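Local coordinates for protein chitinase (Thermococcus kodakarensis KOD1, PDB 5DHE) that probably binds chitin, as a chitin-binding domain of a chitinase with dual catalytic domains that hydrolyses this polymer, at residues G17-D22 and S82-A87. Sequence-based numbering, arbitrary orientation.
Sequences GSTEYD and SEPVEA
The start of strand 18-26, with Thr-19 and Tyr-21, runs beside the turn leading into strand 85-92, Glu-83 to Val-85, with end-to-end directions 28° apart; no backbone-to-backbone hydrogen bond joins them, and side-chain hydroxyls of the first segment take up amides of the second. With chi1 at -53°, Thr-19 sets OG1 beside its backbone N, and OG1 accepts the N-H of Glu-83 (N to OG1 2.9 Å). The same hydroxyl bonds to the carbonyl O of Gly-81, so two bonds grip it at the bend where Glu-83 adopts a left-handed backbone conformation. Two residues on, the phenol OH of Tyr-21 receives the N-H of Val-85 (N to OH 3.1 Å, 160°). A water at the ring edge, in plane, lies a short 2.5 Å from Tyr-21 OH and donates to Val-85 O at 2.9 Å, so the phenol satisfies the N-H of Val-85 and the water its carbonyl. In this beta-sandwich, of the kind found in carbohydrate-binding modules, the two strands belong to different sheets, and the turn between strands 72-80 and 85-92 carries the chain across from one to the other. Val-85 CG2 sits over one face of the Tyr-21 ring in a CH-pi contact, 3.6 Å from the centroid and displaced toward the CZ end, where CG2 to CZ is 3.3 Å. Pro-84 CD touches both hydroxyls, 3.4 Å from Tyr-21 OH and 3.5 Å from Thr-19 OG1. Tyr-21 also stacks with Phe-77 of strand 72-80, while Val-85 touches Val-37 and Leu-39 of the neighbouring strand in its own sheet.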
loop_
_atom_site.group_PDB
_atom_site.type_symbol
_atom_site.label_atom_id
_atom_site.label_comp_id
_atom_site.label_asym_id
_atom_site.label_seq_id
_atom_site.Cartn_x
_atom_site.Cartn_y
_atom_site.Cartn_z
ATOM N N GLY A 17 1.963 -12.227 14.975
ATOM C CA GLY A 17 1.063 -13.348 14.728
ATOM C C GLY A 17 0.311 -12.944 13.477
ATOM O O GLY A 17 -0.001 -13.751 12.593
ATOM N N SER A 18 -0.020 -11.659 13.455
ATOM C CA SER A 18 -0.642 -10.995 12.319
ATOM C C SER A 18 0.361 -9.872 12.108
ATOM O O SER A 18 1.101 -9.533 13.031
ATOM C CB SER A 18 -2.024 -10.448 12.642
ATOM O OG SER A 18 -2.971 -11.498 12.545
ATOM N N THR A 19 0.394 -9.291 10.916
ATOM C CA THR A 19 1.413 -8.291 10.628
ATOM C C THR A 19 0.856 -6.928 10.263
ATOM O O THR A 19 -0.037 -6.813 9.419
ATOM C CB THR A 19 2.334 -8.804 9.484
ATOM O OG1 THR A 19 2.840 -10.102 9.828
ATOM C CG2 THR A 19 3.514 -7.846 9.241
ATOM N N GLU A 20 1.390 -5.903 10.924
ATOM C CA GLU A 20 0.990 -4.522 10.689
ATOM C C GLU A 20 1.923 -3.900 9.673
ATOM O O GLU A 20 3.138 -4.113 9.726
ATOM C CB GLU A 20 1.076 -3.714 11.980
ATOM C CG GLU A 20 0.973 -2.227 11.763
ATOM C CD GLU A 20 1.415 -1.443 12.987
ATOM O OE1 GLU A 20 1.010 -1.831 14.101
ATOM O OE2 GLU A 20 2.154 -0.445 12.830
ATOM N N TYR A 21 1.343 -3.132 8.753
ATOM C CA TYR A 21 2.103 -2.444 7.720
ATOM C C TYR A 21 1.762 -0.968 7.829
ATOM O O TYR A 21 0.603 -0.572 7.687
ATOM C CB TYR A 21 1.743 -2.975 6.325
ATOM C CG TYR A 21 2.172 -4.408 6.100
ATOM C CD1 TYR A 21 1.405 -5.466 6.580
ATOM C CD2 TYR A 21 3.383 -4.695 5.474
ATOM C CE1 TYR A 21 1.836 -6.781 6.445
ATOM C CE2 TYR A 21 3.835 -6.005 5.336
ATOM C CZ TYR A 21 3.054 -7.042 5.827
ATOM O OH TYR A 21 3.507 -8.325 5.732
ATOM N N ASP A 22 2.775 -0.160 8.126
ATOM C CA ASP A 22 2.613 1.280 8.262
ATOM C C ASP A 22 3.240 1.815 6.993
ATOM O O ASP A 22 4.465 1.744 6.815
ATOM C CB ASP A 22 3.369 1.768 9.496
ATOM C CG ASP A 22 3.136 3.235 9.775
ATOM O OD1 ASP A 22 3.322 4.062 8.860
ATOM O OD2 ASP A 22 2.774 3.561 10.922
ATOM N N SER A 82 2.139 -14.231 9.439
ATOM C CA SER A 82 3.493 -13.690 9.570
ATOM C C SER A 82 4.042 -13.211 8.232
ATOM O O SER A 82 4.224 -14.015 7.329
ATOM C CB SER A 82 4.415 -14.785 10.127
ATOM O OG SER A 82 5.757 -14.334 10.230
ATOM N N GLU A 83 4.291 -11.908 8.116
ATOM C CA GLU A 83 4.823 -11.320 6.886
ATOM C C GLU A 83 4.135 -11.844 5.622
ATOM O O GLU A 83 4.787 -12.349 4.696
ATOM C CB GLU A 83 6.335 -11.569 6.819
ATOM C CG GLU A 83 7.080 -10.850 7.934
ATOM C CD GLU A 83 8.581 -11.013 7.835
ATOM O OE1 GLU A 83 9.126 -10.755 6.746
ATOM O OE2 GLU A 83 9.213 -11.388 8.843
ATOM N N PRO A 84 2.806 -11.688 5.539
ATOM C CA PRO A 84 2.050 -12.162 4.375
ATOM C C PRO A 84 2.187 -11.316 3.121
ATOM O O PRO A 84 1.911 -11.782 2.018
ATOM C CB PRO A 84 0.613 -12.201 4.893
ATOM C CG PRO A 84 0.582 -11.036 5.816
ATOM C CD PRO A 84 1.893 -11.165 6.576
ATOM N N VAL A 85 2.615 -10.070 3.270
ATOM C CA VAL A 85 2.765 -9.234 2.088
ATOM C C VAL A 85 4.059 -9.585 1.361
ATOM O O VAL A 85 5.152 -9.530 1.925
ATOM C CB VAL A 85 2.752 -7.736 2.450
ATOM C CG1 VAL A 85 3.034 -6.884 1.196
ATOM C CG2 VAL A 85 1.386 -7.366 3.020
ATOM N N GLU A 86 3.923 -9.939 0.092
ATOM C CA GLU A 86 5.074 -10.304 -0.727
ATOM C C GLU A 86 5.549 -9.109 -1.546
ATOM O O GLU A 86 6.724 -9.039 -1.922
ATOM C CB GLU A 86 4.695 -11.457 -1.656
ATOM C CG GLU A 86 4.354 -12.744 -0.909
ATOM C CD GLU A 86 3.920 -13.859 -1.838
ATOM O OE1 GLU A 86 3.101 -13.598 -2.739
ATOM O OE2 GLU A 86 4.395 -14.999 -1.662
ATOM N N ALA A 87 4.646 -8.171 -1.820
ATOM C CA ALA A 87 5.016 -7.000 -2.601
ATOM C C ALA A 87 3.942 -5.939 -2.584
ATOM O O ALA A 87 2.770 -6.247 -2.384
ATOM C CB ALA A 87 5.292 -7.404 -4.052
HETATM O O HOH W 1 5.700 -8.713 4.626
#